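Binary enterotoxin of Clostridium perfringens component a (Clostridium perfringens, PDB 5WTZ) transfers ADP-ribose from NAD+ to actin as the enzymatic component of an iota-like binary enterotoxin. Local coordinates at residues N218-A223 against N381-L386; A232-E237 against N369-S374; K59-D64 against K357-L362; S240-D245 against L286-I291. One frame throughout, in Å; residues are numbered along the deposited sequence.

Contact 1: residues N218-A223 against N381-L386; sequences NDVISA and NEYEVL. With NAD (nicotinamide-adenine-dinucleotide), chain B.
Val-220 and Ala-223, on the first turn of helix 220-237, meet the ring of Tyr-383, and that is the whole of the touching surface. Val-220 meets the hydroxyl end: its CB lies 3.9 Å from Tyr-383 OH, with CG1 a little farther from the same oxygen. Ala-223 CB sits nearer the CB end of the ring, 4.4 Å from Tyr-383 CD2, and comes to it obliquely. This is a light apolar touch and not a stack. Tyr-383 CG lies beside its own backbone N (chi1 -54°), which swings the ring out toward the helix. Leu-346 packs against both Val-220 and Tyr-383, and Tyr-372 borders the ring as well.

One shell out, the helix start is fixed by Asp-219 at the N-cap. Asp-219 OD1 accepts from Ser-222 N (3.2 Å) and Asp-219 OD2 from Ser-222 OG (2.7 Å), both from above the carboxylate plane. On the far side of the tyrosine, Glu-384 runs extended to the NAD, where its OE1 receives a very short hydrogen bond, 2.5 Å, from O2D of the nicotinamide ribose. Ser-342 OG bonds its other oxygen, OE2, and steadies the carboxylate. Glu-382, Tyr-383 and Glu-384 are consistent with the Glu-X-Glu motif of this ADP-ribosyltransferase family, here with the second glutamate on the ribose hydroxyl of the NAD site.

Contact 2: residues A232-E237 against N369-S374; sequences APWLKE and NAAYVS
Trp-234 does nearly all the work here, laying one face of its indole against the methyl of Ala-371. Ala-371 CB sits 3.6 Å from the centroid of the six-membered ring and 21° off its normal, a close CH-pi contact displaced toward the rim. Trp-234 CZ2 and CE2 are each 3.5 Å from Ala-371 CB. Val-373 takes the outer end of the same ring: its CG1 is 3.8 Å from Trp-234 CH2, and the two side chains run side by side in the same direction. The indole reaches the strand because CG stands opposite the backbone N (chi1 169°), throwing the ring clear of the helix. Its N-H is not wasted in this buried spot, since NE1 bonds to the carbonyl oxygen of Ala-285.

The other flank of the helix is much looser. In contrast to the buried tryptophan, Lys-236 and Glu-237 are exposed and poorly ordered, and their backbone bonds back to Ala-232 and Pro-233 are long and weak. The helix is also kinked at Pro-233 and Trp-234, whose nitrogens have no bond to the preceding turn.

Around this core, Tyr-231 meets the Trp-234 ring edge-to-face and also touches Ala-371. Val-373 packs on Glu-384 and Leu-250 of the NAD pocket, while strand 370-372 pairs with strand 384-387. Helix 220-237 thus lies over the edge strand of the small antiparallel sheet, with helix 240-263 close by.

Contact 3: residues K59-D64 against K357-L362; sequences KKFALD and KLILRL
Phe-61 and Arg-361 cross at about a right angle, with ring and guanidinium planes 49° apart. Arg-361 NH1 comes to the edge of the ring, near its plane, 3.9 Å from Phe-61 CZ, so the arginine does not sit over the aromatic face as it would in a cation-pi pair. On the adjoining ring carbons, Ile-359 CG2 packs obliquely, 3.8 Å from Phe-61 CE1. Ile-359 and Arg-361 stand two apart on strand 358-364 and both turn to the same helix end.

Lys-60 also crosses Arg-361 at roughly a right angle. Its CG is wedged between the backbone N and carbonyl carbon (chi1 67°), and from there the extended chain carries NZ to the guanidinium edge, 4.0 Å from Arg-361 NH1. The two cations are gathered by one acid: Asp-138 OD1 makes a salt bridge to each. Glu-217 supplies a second carboxylate for Lys-60, and Asp-417 one for Arg-361 NE.

Chemically, then, the join between helix 36-61 of the N-terminal half and the NAD-binding half has two layers: an apolar one at Phe-61 and Ile-359, and a buried ionic cluster whose acids probably keep lysine and arginine charged.

Contact 4: residues S240-D245 against L286-I291; sequences SNELRD and LKKRKI
At the start of helix 240-263, Glu-242 of the first turn faces Lys-288, in the loop that leads from helix 272-286 to strand 295-301, and a probable salt bridge joins them. The two side chains come from opposite directions. As modelled, Lys-288 NZ donates to Glu-242 OE1 at 3.1 Å, though NZ sits implausibly close to another atom in the model and its exact place is uncertain. Further back along the lysine chain, the aliphatic part also lies against the carboxylate, Lys-288 CD being 3.4 Å from Glu-242 OE1. A bend at chi3 (76°) folds the lysine chain into this position.

Glu-242 is already committed within its own neighbourhood. OE1 accepts from Thr-239 N just ahead of the helix, and OE2 bonds with Ser-284 OG on helix 272-286. The lysine therefore meets a carboxylate whose rotation is set by others.

Two residues on, Arg-244 grips its neighbour Asp-245 side-on. Arg-244 NE reaches Asp-245 OD1 at 2.9 Å from above the carboxylate plane, and Arg-244 NH2 reaches the same OD1 at 3.2 Å from the same face, with OD1 lying in the guanidinium plane.

Overall arrangement
Contacts 1, 2 and 4 cluster on one side of the chain's centre. Contacts 1 and 2 use the two ends of helix 220-237 and reach neighbouring strands, 384-387 and 370-372, of the three-stranded sheet; their centres are about 14 Å apart. Contact 4, its centre about 7 Å from that of contact 2, brings in the following helix, 240-263. Along the chain it is nested inside contact 2, itself nested inside contact 1. Contact 3 is far from contacts 2 and 4 (about 24 and 27 Å between centres) but about 14 Å from contact 1, where Asn-218 bonds to Lys-60. Contacts 1 to 3 bind helices to the sheets of the NAD-binding half; contact 4 joins helix to loop.

Contact 1: residues N218-A223 against N381-L386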
# COMPACT_ATOMS: atom_id res chain seq x y z
N ASN A 218 5.01 -0.31 10.84
CA ASN A 218 5.83 0.17 11.97
C ASN A 218 6.25 -0.94 12.94
O ASN A 218 6.91 -0.68 13.96
CB ASN A 218 5.10 1.26 12.78
CG ASN A 218 4.75 2.49 11.95
OD1 ASN A 218 3.63 2.98 12.00
ND2 ASN A 218 5.72 3.00 11.19
N ASP A 219 5.88 -2.18 12.61
CA ASP A 219 6.11 -3.33 13.50
C ASP A 219 7.55 -3.81 13.41
O ASP A 219 7.84 -4.73 12.64
CB ASP A 219 5.15 -4.47 13.13
CG ASP A 219 5.09 -5.57 14.18
OD1 ASP A 219 5.92 -5.59 15.11
OD2 ASP A 219 4.20 -6.44 14.04
N VAL A 220 8.45 -3.21 14.19
CA VAL A 220 9.87 -3.56 14.14
C VAL A 220 10.15 -4.99 14.61
O VAL A 220 11.07 -5.64 14.10
CB VAL A 220 10.74 -2.59 15.00
CG1 VAL A 220 10.62 -1.17 14.49
CG2 VAL A 220 10.37 -2.66 16.47
N ILE A 221 9.37 -5.48 15.56
CA ILE A 221 9.63 -6.80 16.11
C ILE A 221 9.32 -7.87 15.08
O ILE A 221 10.12 -8.79 14.88
CB ILE A 221 8.82 -7.07 17.39
CG1 ILE A 221 9.22 -6.08 18.48
CG2 ILE A 221 9.06 -8.49 17.86
CD1 ILE A 221 8.10 -5.77 19.46
N SER A 222 8.19 -7.75 14.40
CA SER A 222 7.83 -8.73 13.39
C SER A 222 8.77 -8.65 12.20
O SER A 222 9.11 -9.68 11.61
CB SER A 222 6.38 -8.53 12.94
OG SER A 222 5.50 -8.85 14.00
N ALA A 223 9.18 -7.44 11.85
CA ALA A 223 10.11 -7.24 10.74
C ALA A 223 11.44 -7.92 11.03
O ALA A 223 11.96 -8.68 10.20
CB ALA A 223 10.32 -5.76 10.49
N ASN A 381 19.01 -1.65 14.37
CA ASN A 381 18.19 -0.51 13.95
C ASN A 381 18.02 -0.40 12.43
O ASN A 381 17.39 0.52 11.93
CB ASN A 381 18.76 0.81 14.50
CG ASN A 381 19.28 0.66 15.92
OD1 ASN A 381 18.67 -0.01 16.76
ND2 ASN A 381 20.44 1.26 16.19
N GLU A 382 18.58 -1.36 11.70
CA GLU A 382 18.40 -1.39 10.26
C GLU A 382 17.50 -2.56 9.87
O GLU A 382 17.48 -3.59 10.56
CB GLU A 382 19.76 -1.48 9.55
CG GLU A 382 20.75 -0.40 9.98
CD GLU A 382 21.01 0.63 8.89
OE1 GLU A 382 22.05 1.32 8.97
OE2 GLU A 382 20.18 0.74 7.96
N TYR A 383 16.75 -2.39 8.79
CA TYR A 383 15.72 -3.36 8.39
C TYR A 383 15.66 -3.40 6.87
O TYR A 383 14.57 -3.33 6.27
CB TYR A 383 14.36 -2.97 8.99
CG TYR A 383 14.42 -2.78 10.49
CD1 TYR A 383 14.72 -1.55 11.04
CD2 TYR A 383 14.22 -3.86 11.35
CE1 TYR A 383 14.80 -1.38 12.42
CE2 TYR A 383 14.29 -3.69 12.72
CZ TYR A 383 14.58 -2.45 13.25
OH TYR A 383 14.65 -2.27 14.61
N GLU A 384 16.83 -3.53 6.25
CA GLU A 384 16.98 -3.35 4.82
C GLU A 384 16.81 -4.64 4.03
O GLU A 384 17.37 -5.70 4.37
CB GLU A 384 18.35 -2.75 4.49
CG GLU A 384 18.59 -2.61 2.99
CD GLU A 384 19.75 -1.67 2.65
OE1 GLU A 384 20.41 -1.14 3.56
OE2 GLU A 384 19.98 -1.46 1.44
N VAL A 385 16.03 -4.54 2.96
CA VAL A 385 16.04 -5.54 1.90
C VAL A 385 16.71 -4.91 0.70
O VAL A 385 16.26 -3.88 0.18
CB VAL A 385 14.63 -6.04 1.56
CG1 VAL A 385 14.62 -6.79 0.22
CG2 VAL A 385 14.10 -6.95 2.69
N LEU A 386 17.82 -5.51 0.28
CA LEU A 386 18.58 -5.04 -0.87
C LEU A 386 18.21 -5.85 -2.10
O LEU A 386 18.30 -7.08 -2.10
CB LEU A 386 20.08 -5.13 -0.59
CG LEU A 386 21.06 -4.61 -1.65
CD1 LEU A 386 20.81 -3.12 -1.88
CD2 LEU A 386 22.50 -4.85 -1.23
PA NAD B . 21.23 5.28 -3.56
O1A NAD B . 22.58 4.91 -4.14
O2A NAD B . 20.02 4.46 -3.90
O5B NAD B . 20.88 6.81 -3.94
C5B NAD B . 21.86 7.85 -3.98
C4B NAD B . 21.39 8.94 -4.93
O4B NAD B . 21.31 8.37 -6.24
C3B NAD B . 20.01 9.46 -4.56
O3B NAD B . 19.97 10.87 -4.82
C2B NAD B . 19.09 8.71 -5.52
O2B NAD B . 17.91 9.45 -5.84
C1B NAD B . 19.97 8.49 -6.75
N9A NAD B . 19.58 7.23 -7.41
C8A NAD B . 19.54 6.01 -6.86
N7A NAD B . 19.11 5.09 -7.77
C5A NAD B . 18.85 5.75 -8.91
C6A NAD B . 18.36 5.40 -10.26
N6A NAD B . 18.06 4.12 -10.56
N1A NAD B . 18.21 6.40 -11.16
C2A NAD B . 18.52 7.68 -10.86
N3A NAD B . 18.98 8.06 -9.66
C4A NAD B . 19.15 7.16 -8.66
O3 NAD B . 21.41 5.28 -1.97
PN NAD B . 20.45 5.92 -0.84
O1N NAD B . 19.14 5.16 -0.86
O2N NAD B . 20.48 7.42 -0.99
O5D NAD B . 21.31 5.53 0.46
C5D NAD B . 21.71 4.18 0.72
C4D NAD B . 22.17 4.08 2.16
O4D NAD B . 21.04 4.13 3.03
C3D NAD B . 22.81 2.73 2.42
O3D NAD B . 23.67 2.86 3.56
C2D NAD B . 21.63 1.85 2.76
O2D NAD B . 22.01 0.76 3.60
C1D NAD B . 20.66 2.82 3.45
N1N NAD B . 19.24 2.59 3.11
C2N NAD B . 18.52 3.53 2.46
C3N NAD B . 17.18 3.30 2.14
C7N NAD B . 16.35 4.32 1.42
O7N NAD B . 16.86 5.16 0.67
N7N NAD B . 15.05 4.29 1.68
C4N NAD B . 16.56 2.11 2.51
C5N NAD B . 17.32 1.16 3.18
C6N NAD B . 18.66 1.43 3.46

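Contact 2: residues A232-E237 against N369-S374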
# COMPACT_ATOMS: atom_id res chain seq x y z
N ALA A 232 18.93 -15.41 8.12
CA ALA A 232 20.06 -15.93 8.89
C ALA A 232 20.81 -17.04 8.12
O ALA A 232 22.04 -17.01 8.06
CB ALA A 232 19.61 -16.43 10.25
N PRO A 233 20.09 -18.01 7.52
CA PRO A 233 20.87 -19.01 6.78
C PRO A 233 21.58 -18.41 5.56
O PRO A 233 22.66 -18.88 5.20
CB PRO A 233 19.83 -20.04 6.35
CG PRO A 233 18.62 -19.77 7.20
CD PRO A 233 18.64 -18.30 7.45
N TRP A 234 20.97 -17.40 4.93
CA TRP A 234 21.57 -16.72 3.79
C TRP A 234 22.93 -16.14 4.14
O TRP A 234 23.91 -16.34 3.42
CB TRP A 234 20.63 -15.61 3.28
CG TRP A 234 21.24 -14.67 2.27
CD1 TRP A 234 21.34 -14.87 0.91
CD2 TRP A 234 21.78 -13.37 2.52
NE1 TRP A 234 21.92 -13.77 0.31
CE2 TRP A 234 22.22 -12.85 1.27
CE3 TRP A 234 21.97 -12.60 3.67
CZ2 TRP A 234 22.81 -11.59 1.15
CZ3 TRP A 234 22.56 -11.36 3.55
CH2 TRP A 234 22.98 -10.87 2.30
N LEU A 235 22.98 -15.42 5.25
CA LEU A 235 24.20 -14.78 5.72
C LEU A 235 25.33 -15.80 5.90
O LEU A 235 26.49 -15.50 5.64
CB LEU A 235 23.95 -14.04 7.03
CG LEU A 235 25.14 -13.28 7.62
CD1 LEU A 235 25.50 -12.09 6.74
CD2 LEU A 235 24.87 -12.84 9.05
N LYS A 236 24.97 -17.01 6.33
CA LYS A 236 25.94 -18.09 6.50
C LYS A 236 26.61 -18.49 5.19
O LYS A 236 27.83 -18.72 5.14
CB LYS A 236 25.27 -19.33 7.10
CG LYS A 236 25.55 -19.53 8.57
CD LYS A 236 24.90 -20.81 9.09
CE LYS A 236 24.18 -20.55 10.40
NZ LYS A 236 24.93 -19.61 11.28
N GLU A 237 25.82 -18.61 4.14
CA GLU A 237 26.31 -19.11 2.86
C GLU A 237 27.11 -18.08 2.07
O GLU A 237 27.61 -18.40 1.00
CB GLU A 237 25.14 -19.59 1.99
CG GLU A 237 24.13 -20.49 2.68
CD GLU A 237 23.39 -21.36 1.68
OE1 GLU A 237 23.90 -21.56 0.56
OE2 GLU A 237 22.28 -21.82 2.01
N ASN A 369 15.15 -11.74 -6.62
CA ASN A 369 16.53 -11.82 -6.16
C ASN A 369 16.85 -10.62 -5.27
O ASN A 369 17.23 -9.55 -5.75
CB ASN A 369 17.51 -11.91 -7.34
CG ASN A 369 17.33 -13.19 -8.14
OD1 ASN A 369 16.99 -14.23 -7.57
ND2 ASN A 369 17.55 -13.13 -9.45
N ALA A 370 16.65 -10.82 -3.96
CA ALA A 370 16.78 -9.78 -2.94
C ALA A 370 17.08 -10.46 -1.62
O ALA A 370 16.76 -11.64 -1.45
CB ALA A 370 15.48 -8.93 -2.84
N ALA A 371 17.71 -9.74 -0.69
CA ALA A 371 18.01 -10.31 0.62
C ALA A 371 17.76 -9.31 1.75
O ALA A 371 17.93 -8.10 1.56
CB ALA A 371 19.46 -10.81 0.67
N TYR A 372 17.35 -9.83 2.91
CA TYR A 372 17.28 -9.03 4.13
C TYR A 372 18.69 -8.93 4.67
O TYR A 372 19.15 -9.81 5.42
CB TYR A 372 16.34 -9.66 5.15
CG TYR A 372 16.07 -8.81 6.38
CD1 TYR A 372 16.94 -8.80 7.47
CD2 TYR A 372 14.91 -8.06 6.46
CE1 TYR A 372 16.66 -8.02 8.60
CE2 TYR A 372 14.63 -7.30 7.58
CZ TYR A 372 15.50 -7.28 8.64
OH TYR A 372 15.18 -6.51 9.74
N VAL A 373 19.40 -7.87 4.30
CA VAL A 373 20.83 -7.81 4.55
C VAL A 373 21.15 -7.43 5.99
O VAL A 373 22.25 -7.67 6.47
CB VAL A 373 21.53 -6.83 3.56
CG1 VAL A 373 21.47 -7.36 2.12
CG2 VAL A 373 20.93 -5.43 3.68
N SER A 374 20.17 -6.86 6.69
CA SER A 374 20.35 -6.42 8.07
C SER A 374 20.48 -7.56 9.10
O SER A 374 20.64 -7.28 10.29
CB SER A 374 19.20 -5.50 8.49
OG SER A 374 19.08 -4.41 7.60

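Contact 3: residues K59-D64 against K357-L362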
# COMPACT_ATOMS: atom_id res chain seq x y z
N LYS A 59 0.94 8.98 10.30
CA LYS A 59 1.59 8.36 11.44
C LYS A 59 2.53 7.25 11.00
O LYS A 59 3.66 7.16 11.47
CB LYS A 59 0.56 7.81 12.42
CG LYS A 59 1.16 7.24 13.69
CD LYS A 59 0.11 6.45 14.47
CE LYS A 59 0.71 5.81 15.72
NZ LYS A 59 1.40 6.81 16.58
N LYS A 60 2.07 6.39 10.10
CA LYS A 60 2.87 5.23 9.75
C LYS A 60 4.08 5.59 8.88
O LYS A 60 5.06 4.86 8.87
CB LYS A 60 2.01 4.16 9.06
CG LYS A 60 1.46 4.50 7.70
CD LYS A 60 0.40 3.46 7.38
CE LYS A 60 0.01 3.41 5.92
NZ LYS A 60 -1.13 2.44 5.76
N PHE A 61 4.02 6.72 8.18
CA PHE A 61 5.17 7.15 7.38
C PHE A 61 6.08 8.16 8.10
O PHE A 61 7.11 8.56 7.56
CB PHE A 61 4.70 7.73 6.06
CG PHE A 61 4.18 6.70 5.10
CD1 PHE A 61 5.05 5.78 4.53
CD2 PHE A 61 2.83 6.64 4.78
CE1 PHE A 61 4.58 4.81 3.64
CE2 PHE A 61 2.36 5.68 3.89
CZ PHE A 61 3.24 4.77 3.32
N ALA A 62 5.70 8.57 9.31
CA ALA A 62 6.46 9.57 10.06
C ALA A 62 7.81 9.07 10.56
O ALA A 62 8.11 7.86 10.56
CB ALA A 62 5.64 10.06 11.25
N LEU A 63 8.62 10.02 11.03
CA LEU A 63 9.85 9.71 11.72
C LEU A 63 9.54 9.02 13.04
O LEU A 63 8.41 9.11 13.53
CB LEU A 63 10.68 10.97 11.97
CG LEU A 63 11.28 11.63 10.74
CD1 LEU A 63 11.63 13.07 11.07
CD2 LEU A 63 12.51 10.86 10.30
N ASP A 64 10.54 8.36 13.61
CA ASP A 64 10.34 7.50 14.77
C ASP A 64 9.78 8.18 16.02
O ASP A 64 8.96 7.59 16.71
CB ASP A 64 11.65 6.80 15.13
CG ASP A 64 12.04 5.76 14.11
OD1 ASP A 64 11.50 5.80 12.98
OD2 ASP A 64 12.88 4.89 14.44
N LYS A 357 10.69 13.39 -0.91
CA LYS A 357 9.22 13.53 -1.08
C LYS A 357 8.59 12.33 -1.77
O LYS A 357 7.37 12.28 -1.98
CB LYS A 357 8.89 14.80 -1.87
CG LYS A 357 9.48 16.08 -1.31
CD LYS A 357 9.19 17.26 -2.25
CE LYS A 357 9.92 18.52 -1.83
NZ LYS A 357 9.65 19.60 -2.81
N LEU A 358 9.42 11.38 -2.17
CA LEU A 358 8.95 10.26 -2.96
C LEU A 358 9.12 8.99 -2.16
O LEU A 358 10.24 8.53 -1.92
CB LEU A 358 9.70 10.20 -4.29
CG LEU A 358 9.49 11.40 -5.24
CD1 LEU A 358 10.51 11.38 -6.37
CD2 LEU A 358 8.07 11.44 -5.79
N ILE A 359 8.00 8.41 -1.74
CA ILE A 359 8.00 7.21 -0.91
C ILE A 359 7.55 5.98 -1.70
O ILE A 359 6.36 5.81 -1.99
CB ILE A 359 7.10 7.38 0.33
CG1 ILE A 359 7.43 8.68 1.05
CG2 ILE A 359 7.22 6.16 1.24
CD1 ILE A 359 6.46 9.05 2.18
N LEU A 360 8.51 5.13 -2.04
CA LEU A 360 8.20 3.87 -2.72
C LEU A 360 7.48 2.94 -1.75
O LEU A 360 7.93 2.75 -0.62
CB LEU A 360 9.48 3.21 -3.24
CG LEU A 360 9.23 2.03 -4.19
CD1 LEU A 360 8.54 2.52 -5.46
CD2 LEU A 360 10.56 1.32 -4.49
N ARG A 361 6.34 2.42 -2.18
CA ARG A 361 5.72 1.31 -1.45
C ARG A 361 5.65 0.15 -2.41
O ARG A 361 4.73 0.04 -3.23
CB ARG A 361 4.33 1.69 -0.90
CG ARG A 361 3.66 0.55 -0.11
CD ARG A 361 2.58 1.06 0.86
NE ARG A 361 1.45 1.67 0.14
CZ ARG A 361 0.42 2.29 0.72
NH1 ARG A 361 0.36 2.40 2.04
NH2 ARG A 361 -0.53 2.82 -0.03
N LEU A 362 6.66 -0.71 -2.31
CA LEU A 362 6.95 -1.73 -3.33
C LEU A 362 6.41 -3.10 -2.96
O LEU A 362 6.72 -3.64 -1.89
CB LEU A 362 8.46 -1.82 -3.55
CG LEU A 362 8.94 -2.83 -4.60
CD1 LEU A 362 8.50 -2.43 -6.06
CD2 LEU A 362 10.46 -3.02 -4.47

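Contact 4: residues S240-D245 against L286-I291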
# COMPACT_ATOMS: atom_id res chain seq x y z
N SER A 240 33.35 -14.98 1.59
CA SER A 240 33.97 -13.89 2.33
C SER A 240 33.95 -12.61 1.48
O SER A 240 33.71 -11.53 2.00
CB SER A 240 35.39 -14.25 2.79
OG SER A 240 36.19 -14.75 1.73
N ASN A 241 34.17 -12.75 0.17
CA ASN A 241 34.11 -11.59 -0.73
C ASN A 241 32.69 -11.03 -0.92
O ASN A 241 32.50 -9.82 -1.08
CB ASN A 241 34.70 -11.93 -2.10
CG ASN A 241 36.23 -11.86 -2.11
OD1 ASN A 241 36.87 -11.98 -1.07
ND2 ASN A 241 36.80 -11.65 -3.29
N GLU A 242 31.68 -11.90 -0.92
CA GLU A 242 30.31 -11.42 -0.99
C GLU A 242 29.98 -10.62 0.27
O GLU A 242 29.43 -9.52 0.19
CB GLU A 242 29.34 -12.58 -1.15
CG GLU A 242 29.40 -13.18 -2.54
CD GLU A 242 28.62 -14.49 -2.69
OE1 GLU A 242 28.25 -15.12 -1.67
OE2 GLU A 242 28.40 -14.89 -3.85
N LEU A 243 30.34 -11.17 1.42
CA LEU A 243 30.10 -10.49 2.68
C LEU A 243 30.82 -9.16 2.71
O LEU A 243 30.26 -8.15 3.14
CB LEU A 243 30.54 -11.37 3.84
CG LEU A 243 30.37 -10.80 5.24
CD1 LEU A 243 28.91 -10.50 5.51
CD2 LEU A 243 30.92 -11.78 6.25
N ARG A 244 32.07 -9.15 2.25
CA ARG A 244 32.88 -7.94 2.25
C ARG A 244 32.24 -6.85 1.39
O ARG A 244 32.09 -5.71 1.82
CB ARG A 244 34.29 -8.23 1.74
CG ARG A 244 35.21 -7.01 1.72
CD ARG A 244 36.41 -7.28 0.83
NE ARG A 244 35.99 -7.38 -0.57
CZ ARG A 244 36.66 -8.05 -1.50
NH1 ARG A 244 37.77 -8.70 -1.18
NH2 ARG A 244 36.20 -8.09 -2.74
N ASP A 245 31.83 -7.22 0.18
CA ASP A 245 31.31 -6.22 -0.75
C ASP A 245 29.88 -5.77 -0.44
O ASP A 245 29.53 -4.64 -0.74
CB ASP A 245 31.43 -6.75 -2.18
CG ASP A 245 32.87 -6.80 -2.65
OD1 ASP A 245 33.71 -6.26 -1.91
OD2 ASP A 245 33.18 -7.37 -3.72
N LEU A 286 22.93 -11.66 -3.93
CA LEU A 286 21.51 -11.38 -3.87
C LEU A 286 20.67 -12.44 -4.62
O LEU A 286 19.45 -12.45 -4.53
CB LEU A 286 21.23 -9.99 -4.44
CG LEU A 286 21.86 -8.85 -3.64
CD1 LEU A 286 21.65 -7.48 -4.29
CD2 LEU A 286 21.31 -8.83 -2.22
N LYS A 287 21.34 -13.35 -5.31
CA LYS A 287 20.66 -14.44 -6.01
C LYS A 287 20.63 -15.72 -5.17
O LYS A 287 20.09 -16.73 -5.60
CB LYS A 287 21.36 -14.75 -7.36
CG LYS A 287 21.29 -13.61 -8.38
CD LYS A 287 22.06 -14.00 -9.62
CE LYS A 287 21.80 -13.00 -10.75
NZ LYS A 287 22.47 -11.71 -10.48
N LYS A 288 21.21 -15.67 -3.97
CA LYS A 288 21.46 -16.91 -3.23
C LYS A 288 20.25 -17.40 -2.41
O LYS A 288 20.13 -18.59 -2.11
CB LYS A 288 22.69 -16.76 -2.33
CG LYS A 288 23.99 -16.72 -3.14
CD LYS A 288 25.23 -16.61 -2.29
CE LYS A 288 25.57 -17.92 -1.63
NZ LYS A 288 26.94 -17.86 -1.04
N ARG A 289 19.35 -16.49 -2.07
CA ARG A 289 18.11 -16.92 -1.43
C ARG A 289 16.97 -15.98 -1.80
O ARG A 289 16.84 -14.90 -1.23
CB ARG A 289 18.27 -16.99 0.08
CG ARG A 289 17.01 -17.43 0.81
CD ARG A 289 17.23 -17.49 2.31
NE ARG A 289 17.74 -18.78 2.76
CZ ARG A 289 17.02 -19.68 3.44
NH1 ARG A 289 15.76 -19.42 3.76
NH2 ARG A 289 17.57 -20.83 3.80
N LYS A 290 16.17 -16.40 -2.79
CA LYS A 290 15.04 -15.62 -3.29
C LYS A 290 14.06 -15.30 -2.19
O LYS A 290 13.83 -16.10 -1.29
CB LYS A 290 14.32 -16.36 -4.41
CG LYS A 290 15.11 -16.43 -5.71
CD LYS A 290 14.37 -17.29 -6.69
CE LYS A 290 15.01 -17.28 -8.07
NZ LYS A 290 14.81 -15.96 -8.75
N ILE A 291 13.47 -14.10 -2.27
CA ILE A 291 12.39 -13.71 -1.36
C ILE A 291 11.35 -14.83 -1.28
O ILE A 291 10.78 -15.24 -2.29
CB ILE A 291 11.75 -12.38 -1.84
CG1 ILE A 291 12.77 -11.24 -1.77
CG2 ILE A 291 10.52 -12.03 -1.00
CD1 ILE A 291 13.06 -10.74 -0.37